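Local coordinates for spindle pole body-associated protein VIK1 (Saccharomyces cerevisiae, PDB 2O0A) that partners the minus-end-directed motor Kar3, recruits it to microtubules and the spindle pole body, and has a motor-like domain without a nucleotide-binding site, at residues E72-F76 with S106-L111; T101-L107 with L267-D272; R13-N17 with Q78-Y83. All blocks are in the same frame, centred on the assembly; numbering follows the deposited sequence.

Contact 1 (E72-F76 with S106-L111); sequences EDKFF and SLRESL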
loop_
_atom_site.group_PDB
_atom_site.type_symbol
_atom_site.label_atom_id
_atom_site.label_comp_id
_atom_site.label_asym_id
_atom_site.label_seq_id
_atom_site.Cartn_x
_atom_site.Cartn_y
_atom_site.Cartn_z
ATOM N N GLU A 72 4.230 11.780 -4.753
ATOM C CA GLU A 72 4.272 10.314 -4.618
ATOM C C GLU A 72 5.692 9.767 -4.482
ATOM O O GLU A 72 5.938 8.901 -3.663
ATOM C CB GLU A 72 3.381 9.635 -5.657
ATOM C CG GLU A 72 1.953 10.020 -5.246
ATOM C CD GLU A 72 0.844 9.679 -6.191
ATOM O OE1 GLU A 72 1.105 9.147 -7.284
ATOM O OE2 GLU A 72 -0.323 9.975 -5.816
ATOM N N ASP A 73 6.645 10.336 -5.213
ATOM C CA ASP A 73 8.050 9.944 -5.033
ATOM C C ASP A 73 8.554 10.214 -3.607
ATOM O O ASP A 73 9.280 9.384 -3.026
ATOM C CB ASP A 73 8.936 10.703 -6.018
ATOM C CG ASP A 73 8.746 10.276 -7.457
ATOM O OD1 ASP A 73 8.214 9.174 -7.738
ATOM O OD2 ASP A 73 9.172 11.060 -8.336
ATOM N N LYS A 74 8.211 11.382 -3.050
ATOM C CA LYS A 74 8.592 11.724 -1.673
ATOM C C LYS A 74 7.857 10.869 -0.638
ATOM O O LYS A 74 8.411 10.517 0.415
ATOM C CB LYS A 74 8.347 13.215 -1.410
ATOM C CG LYS A 74 8.897 13.675 -0.076
ATOM C CD LYS A 74 8.901 15.192 0.041
ATOM C CE LYS A 74 10.018 15.789 -0.798
ATOM N NZ LYS A 74 11.374 15.390 -0.318
ATOM N N PHE A 75 6.614 10.502 -0.947
ATOM C CA PHE A 75 5.897 9.565 -0.070
ATOM C C PHE A 75 6.756 8.321 0.155
ATOM O O PHE A 75 6.947 7.883 1.279
ATOM C CB PHE A 75 4.517 9.146 -0.609
ATOM C CG PHE A 75 3.927 8.007 0.171
ATOM C CD1 PHE A 75 3.315 8.239 1.396
ATOM C CD2 PHE A 75 4.042 6.695 -0.286
ATOM C CE1 PHE A 75 2.810 7.180 2.151
ATOM C CE2 PHE A 75 3.543 5.631 0.461
ATOM C CZ PHE A 75 2.924 5.884 1.686
ATOM N N PHE A 76 7.270 7.752 -0.920
ATOM C CA PHE A 76 8.036 6.532 -0.762
ATOM C C PHE A 76 9.364 6.740 -0.057
ATOM O O PHE A 76 9.689 5.994 0.866
ATOM C CB PHE A 76 8.168 5.830 -2.117
ATOM C CG PHE A 76 6.888 5.192 -2.536
ATOM C CD1 PHE A 76 6.376 4.128 -1.807
ATOM C CD2 PHE A 76 6.131 5.718 -3.574
ATOM C CE1 PHE A 76 5.152 3.559 -2.129
ATOM C CE2 PHE A 76 4.907 5.141 -3.904
ATOM C CZ PHE A 76 4.423 4.060 -3.176
ATOM N N SER A 106 -0.222 6.778 -10.893
ATOM C CA SER A 106 1.000 7.489 -10.542
ATOM C C SER A 106 1.646 6.925 -9.270
ATOM O O SER A 106 2.877 6.914 -9.138
ATOM C CB SER A 106 0.738 8.996 -10.385
ATOM O OG SER A 106 -0.144 9.219 -9.309
ATOM N N LEU A 107 0.817 6.456 -8.336
ATOM C CA LEU A 107 1.334 5.861 -7.097
ATOM C C LEU A 107 2.060 4.556 -7.398
ATOM O O LEU A 107 3.152 4.289 -6.863
ATOM C CB LEU A 107 0.213 5.631 -6.077
ATOM C CG LEU A 107 0.712 5.229 -4.689
ATOM C CD1 LEU A 107 1.383 6.429 -3.946
ATOM C CD2 LEU A 107 -0.426 4.654 -3.860
ATOM N N ARG A 108 1.451 3.753 -8.266
ATOM C CA ARG A 108 2.038 2.508 -8.734
ATOM C C ARG A 108 3.395 2.739 -9.414
ATOM O O ARG A 108 4.379 2.068 -9.100
ATOM C CB ARG A 108 1.056 1.795 -9.672
ATOM C CG ARG A 108 1.515 0.400 -10.069
ATOM C CD ARG A 108 0.684 -0.131 -11.226
ATOM N NE ARG A 108 -0.728 0.023 -10.942
ATOM C CZ ARG A 108 -1.642 0.592 -11.732
ATOM N NH1 ARG A 108 -1.375 1.031 -12.961
ATOM N NH2 ARG A 108 -2.880 0.671 -11.291
ATOM N N GLU A 109 3.430 3.730 -10.307
ATOM C CA GLU A 109 4.637 4.145 -11.012
ATOM C C GLU A 109 5.730 4.538 -10.013
ATOM O O GLU A 109 6.868 4.068 -10.089
ATOM C CB GLU A 109 4.268 5.350 -11.876
ATOM C CG GLU A 109 5.361 5.935 -12.733
ATOM C CD GLU A 109 4.839 7.068 -13.609
ATOM O OE1 GLU A 109 4.286 8.054 -13.071
ATOM O OE2 GLU A 109 4.976 6.963 -14.844
ATOM N N SER A 110 5.358 5.386 -9.059
ATOM C CA SER A 110 6.293 5.868 -8.048
ATOM C C SER A 110 6.830 4.741 -7.181
ATOM O O SER A 110 8.009 4.737 -6.826
ATOM C CB SER A 110 5.645 6.954 -7.187
ATOM O OG SER A 110 5.450 8.112 -7.998
ATOM N N LEU A 111 5.962 3.781 -6.872
ATOM C CA LEU A 111 6.368 2.643 -6.064
ATOM C C LEU A 111 7.469 1.874 -6.777
ATOM O O LEU A 111 8.506 1.577 -6.196
ATOM C CB LEU A 111 5.178 1.710 -5.803
ATOM C CG LEU A 111 5.503 0.390 -5.103
ATOM C CD1 LEU A 111 6.108 0.593 -3.715
ATOM C CD2 LEU A 111 4.252 -0.447 -5.022
HETATM O O HOH W 1 9.573 7.026 -6.728
#

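Contact 2 (T101-L107 with L267-D272); sequences TTPHGSL and LLNLND. With EDO (1,2-ethanediol), chain B.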
loop_
_atom_site.group_PDB
_atom_site.type_symbol
_atom_site.label_atom_id
_atom_site.label_comp_id
_atom_site.label_asym_id
_atom_site.label_seq_id
_atom_site.Cartn_x
_atom_site.Cartn_y
_atom_site.Cartn_z
ATOM N N THR A 101 -10.253 6.148 -4.440
ATOM C CA THR A 101 -11.567 6.164 -5.100
ATOM C C THR A 101 -11.495 6.733 -6.521
ATOM O O THR A 101 -12.524 6.870 -7.209
ATOM C CB THR A 101 -12.631 6.935 -4.272
ATOM O OG1 THR A 101 -12.161 8.267 -4.029
ATOM C CG2 THR A 101 -12.915 6.225 -2.947
ATOM N N THR A 102 -10.282 7.072 -6.949
ATOM C CA THR A 102 -10.011 7.559 -8.297
ATOM C C THR A 102 -8.789 6.823 -8.841
ATOM O O THR A 102 -8.030 6.237 -8.060
ATOM C CB THR A 102 -9.735 9.071 -8.309
ATOM O OG1 THR A 102 -8.634 9.380 -7.438
ATOM C CG2 THR A 102 -10.966 9.851 -7.871
ATOM N N PRO A 103 -8.606 6.826 -10.173
ATOM C CA PRO A 103 -7.417 6.214 -10.767
ATOM C C PRO A 103 -6.140 6.705 -10.100
ATOM O O PRO A 103 -5.942 7.922 -9.936
ATOM C CB PRO A 103 -7.482 6.686 -12.220
ATOM C CG PRO A 103 -8.939 6.817 -12.484
ATOM C CD PRO A 103 -9.515 7.368 -11.205
ATOM N N HIS A 104 -5.286 5.762 -9.695
ATOM C CA HIS A 104 -4.039 6.102 -9.023
ATOM C C HIS A 104 -2.800 5.401 -9.604
ATOM O O HIS A 104 -1.919 4.892 -8.863
ATOM C CB HIS A 104 -4.169 5.809 -7.529
ATOM C CG HIS A 104 -4.705 6.962 -6.731
ATOM N ND1 HIS A 104 -3.935 7.671 -5.834
ATOM C CD2 HIS A 104 -5.932 7.537 -6.706
ATOM C CE1 HIS A 104 -4.664 8.632 -5.292
ATOM N NE2 HIS A 104 -5.882 8.570 -5.799
ATOM N N GLY A 105 -2.687 5.393 -10.931
ATOM C CA GLY A 105 -1.502 4.823 -11.581
ATOM C C GLY A 105 -0.189 5.482 -11.201
ATOM O O GLY A 105 0.861 4.827 -11.183
ATOM N N SER A 106 -0.222 6.778 -10.893
ATOM C CA SER A 106 1.000 7.489 -10.542
ATOM C C SER A 106 1.646 6.925 -9.270
ATOM O O SER A 106 2.877 6.914 -9.138
ATOM C CB SER A 106 0.738 8.996 -10.385
ATOM O OG SER A 106 -0.144 9.219 -9.309
ATOM N N LEU A 107 0.817 6.456 -8.336
ATOM C CA LEU A 107 1.334 5.861 -7.097
ATOM C C LEU A 107 2.060 4.556 -7.398
ATOM O O LEU A 107 3.152 4.289 -6.863
ATOM C CB LEU A 107 0.213 5.631 -6.077
ATOM C CG LEU A 107 0.712 5.229 -4.689
ATOM C CD1 LEU A 107 1.383 6.429 -3.946
ATOM C CD2 LEU A 107 -0.426 4.654 -3.860
ATOM N N LEU A 267 -2.818 2.355 3.379
ATOM C CA LEU A 267 -2.691 3.706 2.875
ATOM C C LEU A 267 -4.057 4.143 2.341
ATOM O O LEU A 267 -4.594 3.520 1.424
ATOM C CB LEU A 267 -1.633 3.766 1.760
ATOM C CG LEU A 267 -1.397 5.165 1.192
ATOM C CD1 LEU A 267 -0.865 6.139 2.254
ATOM C CD2 LEU A 267 -0.447 5.118 -0.030
ATOM N N LEU A 268 -4.626 5.179 2.949
ATOM C CA LEU A 268 -5.937 5.668 2.521
ATOM C C LEU A 268 -5.753 6.973 1.779
ATOM O O LEU A 268 -5.314 7.962 2.348
ATOM C CB LEU A 268 -6.897 5.804 3.710
ATOM C CG LEU A 268 -7.572 4.458 4.043
ATOM C CD1 LEU A 268 -6.583 3.411 4.557
ATOM C CD2 LEU A 268 -8.662 4.649 5.062
ATOM N N ASN A 269 -6.058 6.950 0.490
ATOM C CA ASN A 269 -5.866 8.125 -0.360
ATOM C C ASN A 269 -7.157 8.915 -0.414
ATOM O O ASN A 269 -8.131 8.476 -1.035
ATOM C CB ASN A 269 -5.410 7.714 -1.764
ATOM C CG ASN A 269 -4.067 7.017 -1.747
ATOM O OD1 ASN A 269 -3.013 7.664 -1.660
ATOM N ND2 ASN A 269 -4.088 5.680 -1.831
ATOM N N LEU A 270 -7.154 10.078 0.230
ATOM C CA LEU A 270 -8.373 10.864 0.402
ATOM C C LEU A 270 -8.307 12.093 -0.487
ATOM O O LEU A 270 -7.564 13.031 -0.220
ATOM C CB LEU A 270 -8.568 11.250 1.876
ATOM C CG LEU A 270 -8.474 10.179 2.973
ATOM C CD1 LEU A 270 -8.752 10.814 4.322
ATOM C CD2 LEU A 270 -9.419 8.983 2.728
ATOM N N ASN A 271 -9.082 12.073 -1.563
ATOM C CA ASN A 271 -9.045 13.156 -2.534
ATOM C C ASN A 271 -10.412 13.380 -3.144
ATOM O O ASN A 271 -10.533 13.966 -4.214
ATOM C CB ASN A 271 -8.030 12.824 -3.632
ATOM C CG ASN A 271 -8.517 11.727 -4.561
ATOM O OD1 ASN A 271 -9.366 10.907 -4.187
ATOM N ND2 ASN A 271 -7.999 11.715 -5.785
ATOM N N ASP A 272 -11.435 12.907 -2.444
ATOM C CA ASP A 272 -12.764 12.733 -3.011
ATOM C C ASP A 272 -13.801 13.025 -1.928
ATOM O O ASP A 272 -14.073 12.189 -1.064
ATOM C CB ASP A 272 -12.864 11.281 -3.481
ATOM C CG ASP A 272 -14.116 10.985 -4.262
ATOM O OD1 ASP A 272 -14.825 11.923 -4.692
ATOM O OD2 ASP A 272 -14.378 9.778 -4.456
HETATM C C1 EDO B . -3.191 11.049 -2.372
HETATM O O1 EDO B . -2.683 10.119 -3.328
HETATM C C2 EDO B . -4.599 11.477 -2.799
HETATM O O2 EDO B . -4.737 11.273 -4.219
HETATM O O HOH W 2 -8.558 8.404 -4.009
HETATM O O HOH W 3 -10.678 9.042 -1.731
#

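Contact 3 (R13-N17 with Q78-Y83); sequences RRLEN and QEYSVY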
loop_
_atom_site.group_PDB
_atom_site.type_symbol
_atom_site.label_atom_id
_atom_site.label_comp_id
_atom_site.label_asym_id
_atom_site.label_seq_id
_atom_site.Cartn_x
_atom_site.Cartn_y
_atom_site.Cartn_z
ATOM N N ARG A 13 10.596 9.873 11.636
ATOM C CA ARG A 13 9.986 8.684 11.026
ATOM C C ARG A 13 10.574 7.373 11.558
ATOM O O ARG A 13 9.872 6.361 11.656
ATOM C CB ARG A 13 10.062 8.751 9.494
ATOM C CG ARG A 13 9.340 9.959 8.916
ATOM C CD ARG A 13 7.880 10.031 9.308
ATOM N NE ARG A 13 7.243 11.149 8.609
ATOM C CZ ARG A 13 7.176 12.399 9.065
ATOM N NH1 ARG A 13 7.676 12.731 10.260
ATOM N NH2 ARG A 13 6.593 13.333 8.329
ATOM N N ARG A 14 11.868 7.395 11.901
ATOM C CA ARG A 14 12.498 6.245 12.541
ATOM C C ARG A 14 11.898 5.991 13.921
ATOM O O ARG A 14 11.586 4.845 14.264
ATOM C CB ARG A 14 14.010 6.447 12.623
ATOM C CG ARG A 14 14.707 6.219 11.291
ATOM C CD ARG A 14 16.214 6.449 11.407
ATOM N NE ARG A 14 16.868 6.568 10.104
ATOM C CZ ARG A 14 18.127 6.962 9.927
ATOM N NH1 ARG A 14 18.887 7.283 10.969
ATOM N NH2 ARG A 14 18.630 7.036 8.703
ATOM N N LEU A 15 11.716 7.055 14.703
ATOM C CA LEU A 15 11.119 6.924 16.040
ATOM C C LEU A 15 9.650 6.489 15.969
ATOM O O LEU A 15 9.195 5.657 16.764
ATOM C CB LEU A 15 11.257 8.234 16.838
ATOM C CG LEU A 15 12.616 8.669 17.405
ATOM C CD1 LEU A 15 12.474 10.025 18.091
ATOM C CD2 LEU A 15 13.157 7.654 18.403
ATOM N N GLU A 16 8.914 7.023 14.995
ATOM C CA GLU A 16 7.506 6.664 14.833
ATOM C C GLU A 16 7.363 5.195 14.527
ATOM O O GLU A 16 6.497 4.512 15.076
ATOM C CB GLU A 16 6.892 7.454 13.693
ATOM C CG GLU A 16 6.704 8.912 13.983
ATOM C CD GLU A 16 6.422 9.713 12.731
ATOM O OE1 GLU A 16 5.518 9.309 11.931
ATOM O OE2 GLU A 16 7.106 10.745 12.551
ATOM N N ASN A 17 8.207 4.703 13.626
ATOM C CA ASN A 17 8.163 3.292 13.259
ATOM C C ASN A 17 8.473 2.379 14.446
ATOM O O ASN A 17 7.867 1.317 14.590
ATOM C CB ASN A 17 9.127 3.013 12.112
ATOM C CG ASN A 17 8.966 1.622 11.571
ATOM O OD1 ASN A 17 7.950 1.308 10.950
ATOM N ND2 ASN A 17 9.942 0.758 11.843
ATOM N N GLN A 78 10.377 9.308 1.925
ATOM C CA GLN A 78 10.276 9.974 3.227
ATOM C C GLN A 78 9.347 9.254 4.198
ATOM O O GLN A 78 9.652 9.112 5.384
ATOM C CB GLN A 78 9.812 11.419 2.998
ATOM C CG GLN A 78 9.496 12.260 4.224
ATOM C CD GLN A 78 9.107 13.669 3.808
ATOM O OE1 GLN A 78 9.915 14.402 3.222
ATOM N NE2 GLN A 78 7.871 14.045 4.084
ATOM N N GLU A 79 8.195 8.831 3.703
ATOM C CA GLU A 79 7.138 8.377 4.596
ATOM C C GLU A 79 7.062 6.868 4.715
ATOM O O GLU A 79 6.677 6.357 5.766
ATOM C CB GLU A 79 5.774 8.905 4.130
ATOM C CG GLU A 79 5.653 10.454 4.103
ATOM C CD GLU A 79 5.811 11.089 5.484
ATOM O OE1 GLU A 79 5.597 10.396 6.504
ATOM O OE2 GLU A 79 6.138 12.300 5.524
ATOM N N TYR A 80 7.434 6.165 3.639
ATOM C CA TYR A 80 7.267 4.711 3.569
ATOM C C TYR A 80 8.572 3.933 3.783
ATOM O O TYR A 80 8.535 2.784 4.241
ATOM C CB TYR A 80 6.677 4.386 2.190
ATOM C CG TYR A 80 6.447 2.931 1.913
ATOM C CD1 TYR A 80 5.372 2.249 2.482
ATOM C CD2 TYR A 80 7.289 2.241 1.037
ATOM C CE1 TYR A 80 5.155 0.917 2.204
ATOM C CE2 TYR A 80 7.066 0.908 0.758
ATOM C CZ TYR A 80 6.011 0.262 1.332
ATOM O OH TYR A 80 5.825 -1.063 1.042
ATOM N N SER A 81 9.699 4.566 3.485
ATOM C CA SER A 81 10.976 3.845 3.411
ATOM C C SER A 81 11.443 3.216 4.729
ATOM O O SER A 81 12.076 2.167 4.714
ATOM C CB SER A 81 12.082 4.738 2.839
ATOM O OG SER A 81 12.391 5.765 3.746
ATOM N N VAL A 82 11.144 3.830 5.870
ATOM C CA VAL A 82 11.541 3.222 7.147
ATOM C C VAL A 82 10.865 1.852 7.377
ATOM O O VAL A 82 11.519 0.864 7.749
ATOM C CB VAL A 82 11.286 4.181 8.335
ATOM C CG1 VAL A 82 11.618 3.497 9.643
ATOM C CG2 VAL A 82 12.095 5.476 8.167
ATOM N N TYR A 83 9.558 1.791 7.130
ATOM C CA TYR A 83 8.820 0.534 7.179
ATOM C C TYR A 83 9.373 -0.485 6.170
ATOM O O TYR A 83 9.624 -1.649 6.506
ATOM C CB TYR A 83 7.356 0.836 6.883
ATOM C CG TYR A 83 6.497 -0.344 6.511
ATOM C CD1 TYR A 83 6.044 -1.230 7.482
ATOM C CD2 TYR A 83 6.126 -0.581 5.175
ATOM C CE1 TYR A 83 5.238 -2.309 7.160
ATOM C CE2 TYR A 83 5.309 -1.656 4.832
ATOM C CZ TYR A 83 4.863 -2.520 5.828
ATOM O OH TYR A 83 4.049 -3.576 5.549
#

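Contact 1 (E72-F76 with S106-L111)
In the kinesin-like motor fold of this domain, helix 72-89 packs against helix 105-116 through Glu-72, Asp-73 and Phe-76 on one side and Ser-106, Leu-107, Ser-110 and Leu-111 on the other. The two short segments cross at -48°, their axes 8.9 Å apart at closest approach. The apolar part of the contact is built on the Phe-76 ring, its CG anti to the carbonyl carbon (chi1 -74°), which lays it against the backbone of the second helix. Leu-111 CA sits over one face, a CH-pi contact 3.8 Å from the ring centroid, while Phe-75 CD2 covers the opposite face. Leu-111 CD1 touches CE1 of the Phe-76 ring at 3.5 Å, and Leu-107 CD1 reaches CE2 at 3.8 Å. Cut back to an alanine, this side chain would probably leave a gap between the helices, with the two leucines missing the surface they pack on. Beyond the ring, where Glu-72 runs extended past CG, its OE1 accepts the hydroxyl of Ser-106 near the start of the other helix; the modelled OG-OE1 separation of 2.4 Å is very short and its exact value doubtful. The extended chain crosses Leu-107 at about a right angle. Beside the exposed Asp-73 a water gives one hydrogen to Asp-73 OD1 (2.7 Å) and the other to Ser-110 O (2.8 Å).

Contact 2 (T101-L107 with L267-D272)
Past the end of strand 265-270, the loop leading into helix 105-116 comes nearest at Thr-101 and Asp-272, whose CA atoms are 7.0 Å apart, and side chains and water make the polar links across. Thr-101 OG1 gives its proton to Asp-272 OD2 at 2.7 Å, meeting the carboxylate on its anti side and 17° out of its plane. A chi1 of 57° sets this hydroxyl between the backbone N and the carbonyl carbon of Thr-101 and so brings it to the carboxylate, while CG2 lies anti to the carbonyl carbon. The neighbouring Thr-102 is an acceptor instead: Asn-271 ND2 reaches its OG1 at 2.9 Å, close to the amide plane and nearly straight at 166°. The loop follows strand 94-99 and precedes a helix, the place where nucleotide-binding kinesins carry their P-loop; here the sequence is TTPHGS, and the domain has no nucleotide-binding site. His-104 takes the N-cap position. Its ring was modelled in two conformers; in one of them CE1 lies 3.7 Å from Asn-269 CB, and the edge of the ring faces Asn-271 ND2. Two waters fill in beneath the loop, one accepting from Thr-101 N at 2.9 Å, the other donating to Thr-101 OG1 at 2.8 Å, and both lie close to Asn-269 O. The amide of Asn-269 is shared: ND2 bonds to Leu-99 O on the adjoining parallel strand, while OD1 accepts from O1 of an ethanediol at 3.0 Å, a molecule probably from the crystallisation liquor. Deeper in, Leu-107 and Leu-267 meet tip to tip, CD2 to CD2 at 3.9 Å, beside Ser-98.

Contact 3 (R13-N17 with Q78-Y83)
Arg-13 and Val-82 carry the close packing between helix 4-23 and helix 72-89, whose short segments cross at -49°. Val-82 wedges into the first helix: its CG1 presses on Asn-17 CB at 3.5 Å, and its CG2 rests between Arg-13 CB and Arg-14 CG. Asn-17 slides past the valine in the opposite direction, its OD1 accepting from Arg-27 NH2. Arg-13 bends back at chi2 (-57°), which swings its guanidinium beside Glu-79. The grip is side-on and two-pronged: NE donates to Glu-79 OE1 at 2.8 Å and NH2 to Glu-79 OE2 at 3.0 Å, both near the guanidinium plane, although the two flat groups are turned 38° apart. Glu-79 OE2 takes a second hydrogen, from Gln-78 NE2 at 2.8 Å, almost perfectly straight and arriving on the anti side. A weak bond from Arg-13 NH1 to Glu-16 OE2, at 3.1 Å, extends the salt-bridge network, and Glu-16 OE1 pairs with Arg-63. Toward solvent the contact is looser: Arg-14 is exposed and offers Val-82 just its aliphatic stem. Helix 4-23 probably corresponds to the neck helix of Kinesin-14 motors; these bonds join it to helix 72-89. With Arg-13 set between two carboxylates and Glu-79 gripped by two donor residues, both buried groups probably keep their charges.

How the contacts relate
Contacts 1 and 3 share helix 72-89, using successive parts of it: its first turn meets helix 105-116, and the following turns meet helix 4-23. Contact 1 shares Ser-106 and Leu-107 with contact 2, where helix 105-116 and the loop before it are joined to the end of strand 265-270. Phe-75 of contact 1 also packs on Leu-267 of contact 2, whereas contacts 2 and 3, with centres about 21 Å apart, do not touch. Contact 1 is the most buried and combines an aromatic ring with carboxylate-hydroxyl and water bonds. The other two are only partly buried: contact 2 mixes hydroxyl, amide and water bonds; contact 3, farthest from the chain centre, depends on a salt-bridge network.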